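Local coordinates for uncharacterized protein (Bacteroides eggerthii DSM 20697, PDB 4ECO) that is of unknown function but is built of leucine-rich repeats and probably serves in protein binding, as many proteins of this fold do, at residues T366-P369 against A370-G374; I407-Y411 against N412-S416; K447-K450 against E451-S454. All blocks are in the same frame, centred on the assembly; numbering follows the deposited sequence.

Interaction 1: residues T366-P369 against A370-G374; sequences TEIP and ANFCG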
loop_
_atom_site.group_PDB
_atom_site.type_symbol
_atom_site.label_atom_id
_atom_site.label_comp_id
_atom_site.label_asym_id
_atom_site.label_seq_id
_atom_site.Cartn_x
_atom_site.Cartn_y
_atom_site.Cartn_z
ATOM N N THR A 366 -7.573 -5.073 17.425
ATOM C CA THR A 366 -7.007 -5.947 18.456
ATOM C C THR A 366 -7.079 -7.414 18.067
ATOM O O THR A 366 -6.302 -8.223 18.603
ATOM C CB THR A 366 -7.705 -5.756 19.801
ATOM O OG1 THR A 366 -9.111 -6.020 19.670
ATOM C CG2 THR A 366 -7.436 -4.399 20.408
ATOM N N GLU A 367 -8.010 -7.768 17.153
ATOM C CA GLU A 367 -8.175 -9.161 16.756
ATOM C C GLU A 367 -8.675 -9.299 15.335
ATOM O O GLU A 367 -9.589 -8.582 14.935
ATOM C CB GLU A 367 -9.180 -9.822 17.713
ATOM C CG GLU A 367 -9.155 -11.343 17.781
ATOM C CD GLU A 367 -9.993 -11.932 18.904
ATOM O OE1 GLU A 367 -10.192 -11.244 19.932
ATOM O OE2 GLU A 367 -10.457 -13.084 18.749
ATOM N N ILE A 368 -8.097 -10.255 14.588
ATOM C CA ILE A 368 -8.526 -10.660 13.247
ATOM C C ILE A 368 -9.214 -12.022 13.427
ATOM O O ILE A 368 -8.594 -12.962 13.951
ATOM C CB ILE A 368 -7.371 -10.673 12.230
ATOM C CG1 ILE A 368 -6.746 -9.255 12.037
ATOM C CG2 ILE A 368 -7.781 -11.340 10.912
ATOM C CD1 ILE A 368 -7.632 -8.140 11.385
ATOM N N PRO A 369 -10.521 -12.121 13.083
ATOM C CA PRO A 369 -11.269 -13.375 13.330
ATOM C C PRO A 369 -10.793 -14.530 12.485
ATOM O O PRO A 369 -10.154 -14.317 11.452
ATOM C CB PRO A 369 -12.712 -13.013 12.963
ATOM C CG PRO A 369 -12.576 -11.900 12.007
ATOM C CD PRO A 369 -11.398 -11.093 12.488
ATOM N N ALA A 370 -11.135 -15.746 12.931
ATOM C CA ALA A 370 -10.755 -17.021 12.309
ATOM C C ALA A 370 -11.187 -17.104 10.842
ATOM O O ALA A 370 -10.436 -17.637 10.011
ATOM C CB ALA A 370 -11.366 -18.173 13.089
ATOM N N ASN A 371 -12.356 -16.535 10.528
ATOM C CA ASN A 371 -12.881 -16.600 9.179
ATOM C C ASN A 371 -12.870 -15.251 8.487
ATOM O O ASN A 371 -13.733 -14.982 7.632
ATOM C CB ASN A 371 -14.315 -17.143 9.231
ATOM C CG ASN A 371 -14.565 -18.171 8.161
ATOM O OD1 ASN A 371 -13.666 -18.948 7.800
ATOM N ND2 ASN A 371 -15.810 -18.242 7.661
ATOM N N PHE A 372 -11.879 -14.399 8.817
ATOM C CA PHE A 372 -11.853 -13.045 8.285
ATOM C C PHE A 372 -12.051 -13.021 6.763
ATOM O O PHE A 372 -12.964 -12.330 6.293
ATOM C CB PHE A 372 -10.592 -12.291 8.666
ATOM C CG PHE A 372 -10.693 -10.860 8.213
ATOM C CD1 PHE A 372 -11.625 -9.992 8.793
ATOM C CD2 PHE A 372 -9.908 -10.389 7.165
ATOM C CE1 PHE A 372 -11.756 -8.674 8.341
ATOM C CE2 PHE A 372 -10.032 -9.065 6.718
ATOM C CZ PHE A 372 -10.955 -8.217 7.311
ATOM N N CYS A 373 -11.238 -13.809 6.011
ATOM C CA CYS A 373 -11.317 -13.902 4.553
ATOM C C CYS A 373 -10.485 -15.070 4.013
ATOM O O CYS A 373 -9.718 -15.693 4.746
ATOM C CB CYS A 373 -10.850 -12.594 3.925
ATOM S SG CYS A 373 -9.084 -12.273 4.142
ATOM N N GLY A 374 -10.615 -15.296 2.704
ATOM C CA GLY A 374 -9.822 -16.227 1.922
ATOM C C GLY A 374 -8.854 -15.401 1.094
ATOM O O GLY A 374 -8.820 -14.171 1.231
#

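Interaction 2: residues I407-Y411 against N412-S416; sequences IDFSY and NEIGS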
loop_
_atom_site.group_PDB
_atom_site.type_symbol
_atom_site.label_atom_id
_atom_site.label_comp_id
_atom_site.label_asym_id
_atom_site.label_seq_id
_atom_site.Cartn_x
_atom_site.Cartn_y
_atom_site.Cartn_z
ATOM N N ILE A 407 4.377 -10.514 4.496
ATOM C CA ILE A 407 3.237 -10.121 5.320
ATOM C C ILE A 407 3.756 -9.199 6.432
ATOM O O ILE A 407 4.805 -9.458 7.029
ATOM C CB ILE A 407 2.454 -11.349 5.832
ATOM C CG1 ILE A 407 1.099 -10.952 6.410
ATOM C CG2 ILE A 407 3.275 -12.265 6.770
ATOM C CD1 ILE A 407 0.100 -12.015 6.265
ATOM N N ASP A 408 3.078 -8.066 6.633
ATOM C CA ASP A 408 3.534 -7.085 7.609
ATOM C C ASP A 408 2.659 -7.112 8.834
ATOM O O ASP A 408 1.462 -6.786 8.759
ATOM C CB ASP A 408 3.560 -5.683 6.988
ATOM C CG ASP A 408 4.432 -4.658 7.705
ATOM O OD1 ASP A 408 4.717 -4.845 8.912
ATOM O OD2 ASP A 408 4.794 -3.647 7.073
ATOM N N PHE A 409 3.257 -7.535 9.967
ATOM C CA PHE A 409 2.606 -7.537 11.286
ATOM C C PHE A 409 3.335 -6.573 12.246
ATOM O O PHE A 409 3.072 -6.598 13.456
ATOM C CB PHE A 409 2.543 -8.941 11.894
ATOM C CG PHE A 409 1.658 -9.926 11.190
ATOM C CD1 PHE A 409 0.279 -9.877 11.341
ATOM C CD2 PHE A 409 2.205 -10.964 10.448
ATOM C CE1 PHE A 409 -0.543 -10.808 10.704
ATOM C CE2 PHE A 409 1.384 -11.896 9.810
ATOM C CZ PHE A 409 0.013 -11.807 9.933
ATOM N N SER A 410 4.234 -5.705 11.703
ATOM C CA SER A 410 5.021 -4.765 12.517
ATOM C C SER A 410 4.126 -3.727 13.245
ATOM O O SER A 410 3.016 -3.417 12.800
ATOM C CB SER A 410 6.099 -4.059 11.693
ATOM O OG SER A 410 5.631 -3.046 10.822
ATOM N N TYR A 411 4.618 -3.234 14.395
ATOM C CA TYR A 411 3.955 -2.252 15.227
ATOM C C TYR A 411 2.612 -2.749 15.674
ATOM O O TYR A 411 1.577 -2.199 15.316
ATOM C CB TYR A 411 3.818 -0.932 14.508
ATOM C CG TYR A 411 5.073 -0.108 14.509
ATOM C CD1 TYR A 411 5.374 0.734 15.579
ATOM C CD2 TYR A 411 5.932 -0.106 13.406
ATOM C CE1 TYR A 411 6.514 1.538 15.565
ATOM C CE2 TYR A 411 7.054 0.724 13.363
ATOM C CZ TYR A 411 7.343 1.538 14.450
ATOM O OH TYR A 411 8.426 2.373 14.429
ATOM N N ASN A 412 2.640 -3.822 16.446
ATOM C CA ASN A 412 1.472 -4.441 17.057
ATOM C C ASN A 412 1.836 -4.759 18.500
ATOM O O ASN A 412 2.799 -4.188 19.029
ATOM C CB ASN A 412 0.994 -5.672 16.261
ATOM C CG ASN A 412 0.012 -5.341 15.156
ATOM O OD1 ASN A 412 -1.091 -4.854 15.406
ATOM N ND2 ASN A 412 0.387 -5.600 13.910
ATOM N N GLU A 413 1.042 -5.615 19.153
ATOM C CA GLU A 413 1.245 -6.002 20.543
ATOM C C GLU A 413 1.324 -7.525 20.643
ATOM O O GLU A 413 0.850 -8.114 21.621
ATOM C CB GLU A 413 0.123 -5.421 21.407
ATOM C CG GLU A 413 0.419 -3.992 21.785
ATOM C CD GLU A 413 -0.776 -3.080 21.937
ATOM O OE1 GLU A 413 -1.677 -3.390 22.751
ATOM O OE2 GLU A 413 -0.779 -2.018 21.271
ATOM N N ILE A 414 1.929 -8.167 19.617
ATOM C CA ILE A 414 2.066 -9.631 19.534
ATOM C C ILE A 414 3.044 -10.082 20.614
ATOM O O ILE A 414 4.115 -9.498 20.743
ATOM C CB ILE A 414 2.473 -10.075 18.104
ATOM C CG1 ILE A 414 1.337 -9.695 17.093
ATOM C CG2 ILE A 414 2.821 -11.564 18.044
ATOM C CD1 ILE A 414 1.733 -9.634 15.666
ATOM N N GLY A 415 2.610 -11.055 21.422
ATOM C CA GLY A 415 3.367 -11.615 22.542
ATOM C C GLY A 415 3.166 -10.864 23.855
ATOM O O GLY A 415 3.784 -11.199 24.876
ATOM N N SER A 416 2.314 -9.820 23.839
ATOM C CA SER A 416 2.066 -9.016 25.024
ATOM C C SER A 416 1.246 -9.776 26.059
ATOM O O SER A 416 1.432 -9.548 27.260
ATOM C CB SER A 416 1.346 -7.724 24.657
ATOM O OG SER A 416 0.050 -7.986 24.151
#

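Interaction 3: residues K447-K450 against E451-S454; sequences KFPK and ELFS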
loop_
_atom_site.group_PDB
_atom_site.type_symbol
_atom_site.label_atom_id
_atom_site.label_comp_id
_atom_site.label_asym_id
_atom_site.label_seq_id
_atom_site.Cartn_x
_atom_site.Cartn_y
_atom_site.Cartn_z
ATOM N N LYS A 447 9.156 -14.871 23.390
ATOM C CA LYS A 447 9.347 -16.277 23.062
ATOM C C LYS A 447 9.422 -16.393 21.575
ATOM O O LYS A 447 8.580 -15.818 20.889
ATOM C CB LYS A 447 8.196 -17.136 23.641
ATOM C CG LYS A 447 8.111 -17.164 25.163
ATOM C CD LYS A 447 9.343 -17.797 25.822
ATOM C CE LYS A 447 9.229 -17.753 27.319
ATOM N NZ LYS A 447 10.386 -18.412 27.963
ATOM N N PHE A 448 10.428 -17.106 21.054
ATOM C CA PHE A 448 10.624 -17.251 19.608
ATOM C C PHE A 448 9.417 -17.924 18.954
ATOM O O PHE A 448 8.971 -18.959 19.447
ATOM C CB PHE A 448 11.898 -18.030 19.300
ATOM C CG PHE A 448 12.261 -18.049 17.830
ATOM C CD1 PHE A 448 12.924 -16.980 17.245
ATOM C CD2 PHE A 448 11.959 -19.146 17.037
ATOM C CE1 PHE A 448 13.260 -17.003 15.895
ATOM C CE2 PHE A 448 12.285 -19.161 15.686
ATOM C CZ PHE A 448 12.930 -18.092 15.124
ATOM N N PRO A 449 8.892 -17.361 17.840
ATOM C CA PRO A 449 7.699 -17.970 17.195
ATOM C C PRO A 449 8.028 -19.250 16.385
ATOM O O PRO A 449 7.936 -19.278 15.153
ATOM C CB PRO A 449 7.168 -16.840 16.297
ATOM C CG PRO A 449 8.380 -16.000 15.985
ATOM C CD PRO A 449 9.328 -16.125 17.151
ATOM N N LYS A 450 8.351 -20.336 17.112
ATOM C CA LYS A 450 8.736 -21.657 16.599
ATOM C C LYS A 450 7.655 -22.251 15.696
ATOM O O LYS A 450 7.984 -22.910 14.707
ATOM C CB LYS A 450 9.027 -22.628 17.775
ATOM C CG LYS A 450 9.424 -24.046 17.337
ATOM C CD LYS A 450 9.839 -24.992 18.473
ATOM C CE LYS A 450 10.024 -26.403 17.966
ATOM N NZ LYS A 450 10.747 -27.266 18.933
ATOM N N GLU A 451 6.378 -22.024 16.037
ATOM C CA GLU A 451 5.230 -22.560 15.312
ATOM C C GLU A 451 5.196 -22.092 13.833
ATOM O O GLU A 451 4.520 -22.712 13.025
ATOM C CB GLU A 451 3.923 -22.197 16.023
ATOM C CG GLU A 451 3.797 -22.768 17.429
ATOM C CD GLU A 451 4.367 -21.975 18.596
ATOM O OE1 GLU A 451 5.008 -20.916 18.382
ATOM O OE2 GLU A 451 4.142 -22.420 19.746
ATOM N N LEU A 452 5.957 -21.057 13.463
ATOM C CA LEU A 452 6.033 -20.628 12.068
ATOM C C LEU A 452 6.817 -21.636 11.266
ATOM O O LEU A 452 6.471 -21.948 10.128
ATOM C CB LEU A 452 6.699 -19.237 11.955
ATOM C CG LEU A 452 5.864 -18.014 12.323
ATOM C CD1 LEU A 452 6.743 -16.786 12.386
ATOM C CD2 LEU A 452 4.743 -17.784 11.315
ATOM N N PHE A 453 7.867 -22.173 11.902
ATOM C CA PHE A 453 8.816 -23.115 11.337
ATOM C C PHE A 453 8.321 -24.559 11.487
ATOM O O PHE A 453 8.433 -25.320 10.517
ATOM C CB PHE A 453 10.199 -22.909 12.000
ATOM C CG PHE A 453 10.695 -21.495 11.767
ATOM C CD1 PHE A 453 11.263 -21.127 10.547
ATOM C CD2 PHE A 453 10.485 -20.498 12.719
ATOM C CE1 PHE A 453 11.651 -19.804 10.305
ATOM C CE2 PHE A 453 10.866 -19.174 12.469
ATOM C CZ PHE A 453 11.441 -18.836 11.268
ATOM N N SER A 454 7.740 -24.938 12.647
ATOM C CA SER A 454 7.240 -26.307 12.826
ATOM C C SER A 454 6.094 -26.619 11.840
ATOM O O SER A 454 5.980 -27.751 11.403
ATOM C CB SER A 454 6.811 -26.584 14.268
ATOM O OG SER A 454 5.672 -25.856 14.681
#

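Interaction 1: residues T366-P369 against A370-G374
Phe372 leans back against Ile368 and Pro369, packing beside a bend in a single run of chain. The bend is a type I beta turn from Pro369 to Phe372, fastened where Phe372 N donates to Pro369 O over 3.2 Å. The N-H is bent at 144° and reaches the oxygen from above the carbonyl plane, a geometry set by the turn. From this anchored backbone the aromatic side chain can be followed outward. Its CB lies 3.5 Å from Pro369 O and 3.7 Å from Ile368 CG2, the methyl branch set opposite the isoleucine's own backbone N. The stretch illustrates how a leucine-rich repeat leaves its conserved strand and asparagine region: an isoleucine-proline pair turns the chain, and an aromatic a few residues on folds inward with it. With CG of Phe372 held trans to N (chi1 -174°), the ring swings beside its carbonyl carbon and toward the preceding residues. CG keeps 4.0 Å from Ile368 CG2, while CD1 lies 3.9 Å from Pro369 CG, which sits at the ring edge and near its plane. Farther out, the buried ring leaves the turn for the interior, where it meets Phe349 edge-to-face and touches Phe320 and Leu358, the last on strand 354-359. Ala370, exposed in the turn, points away from Ile368 and Pro369, though its CB still reaches Pro369 C.

Interaction 2: residues I407-Y411 against N412-S416
The buried amide of Asn412 folds back over the chain that precedes it and donates an N-H of ND2 in a hydrogen bond to the carbonyl of Phe409, entering from above the carbonyl plane instead of along a lone pair. ND2 lies 2.9 Å from Phe409 O, and the N-H is almost straight at 175°, with the oxygen practically in the amide plane. A left-handed backbone at Tyr411 helps turn the chain between donor and acceptor. Beside this polar link, Ile414 CD1 packs 3.9 Å from Phe409 CB, an apolar contact between buried side chains. Asp408 braces the start of the bend through an Asx turn: its OD1 receives Ser410 N at 3.0 Å and, on the syn lone pair, Ser410 OG at 2.8 Å. At the far end, Glu413 O accepts both N and OG of Ser416 across a type II turn. The amide of Asn412 is also tied to the neighbouring coil, ND2 to Phe384 O and OD1 to Leu389 N, while Phe409 O accepts a further bond from Asn443 ND2. Such asparagines, linking successive coils one above the next, make up the asparagine ladder of the leucine-rich repeat solenoid.

Interaction 3: residues K447-K450 against E451-S454
Lys450 O is gripped by two backbone N-H groups of the short helix 451-454, with Phe453 N and Ser454 N each 2.9 Å away. The two bonds differ in kind: that from Ser454 N is fairly straight at 164° and lies in the carbonyl plane, whereas that from Phe453 N is bent and arrives from above the plane. Here, in a leucine-rich repeat protein, a phenylalanine-proline pair leads into the first turn of a short helix. Pro449 supplies the neighbouring bond, its O accepting Leu452 N at 3.2 Å, and forms the centre of an inverse gamma turn closed from Lys450 N to Phe448 O. Pro449 CB also packs against Leu452 CD1. Different first torsions bring two aromatics together: CG of Phe448 is trans to its own nitrogen (chi1 -172°), while CG of Phe453 lies beside its nitrogen, trans to the carbonyl carbon. The ring planes are only 16° apart, yet the rings are slid so far that they barely overlap, with centroids 5.6 Å apart; CE2 and CZ of Phe448 both meet CE2 of Phe453. Were Phe453 replaced by an alanine, the Phe448 ring would probably lose this neighbour and a gap would be likely to open beside Pro449 O. The extended side chain of Lys450 carries NZ to a salt bridge with Asp479, and NZ also bonds to the carbonyls of Asn475 and Lys478. Against one face of the Phe448 ring, toward its rim, lies Pro449 CD, 3.5 Å above the plane.

The three contacts follow one another along the chain of the leucine-rich repeat solenoid. The centres of interactions 1 and 2 are about 15 Å apart, those of interactions 2 and 3 about 14 Å, and those of interactions 1 and 3 about 20 Å; none touches another. Interaction 2 sits at the end of strand 404-408; strand 373-375 of interaction 1 pairs in parallel with strand 354-359, which connects through strand 381-383 to 404-408. Interaction 2 ties neighbouring coils through Asn412, whereas in interactions 1 and 3 a proline turn is followed once by a strand and once by helix 451-454, which is consistent with a fixed ladder and a variable return path.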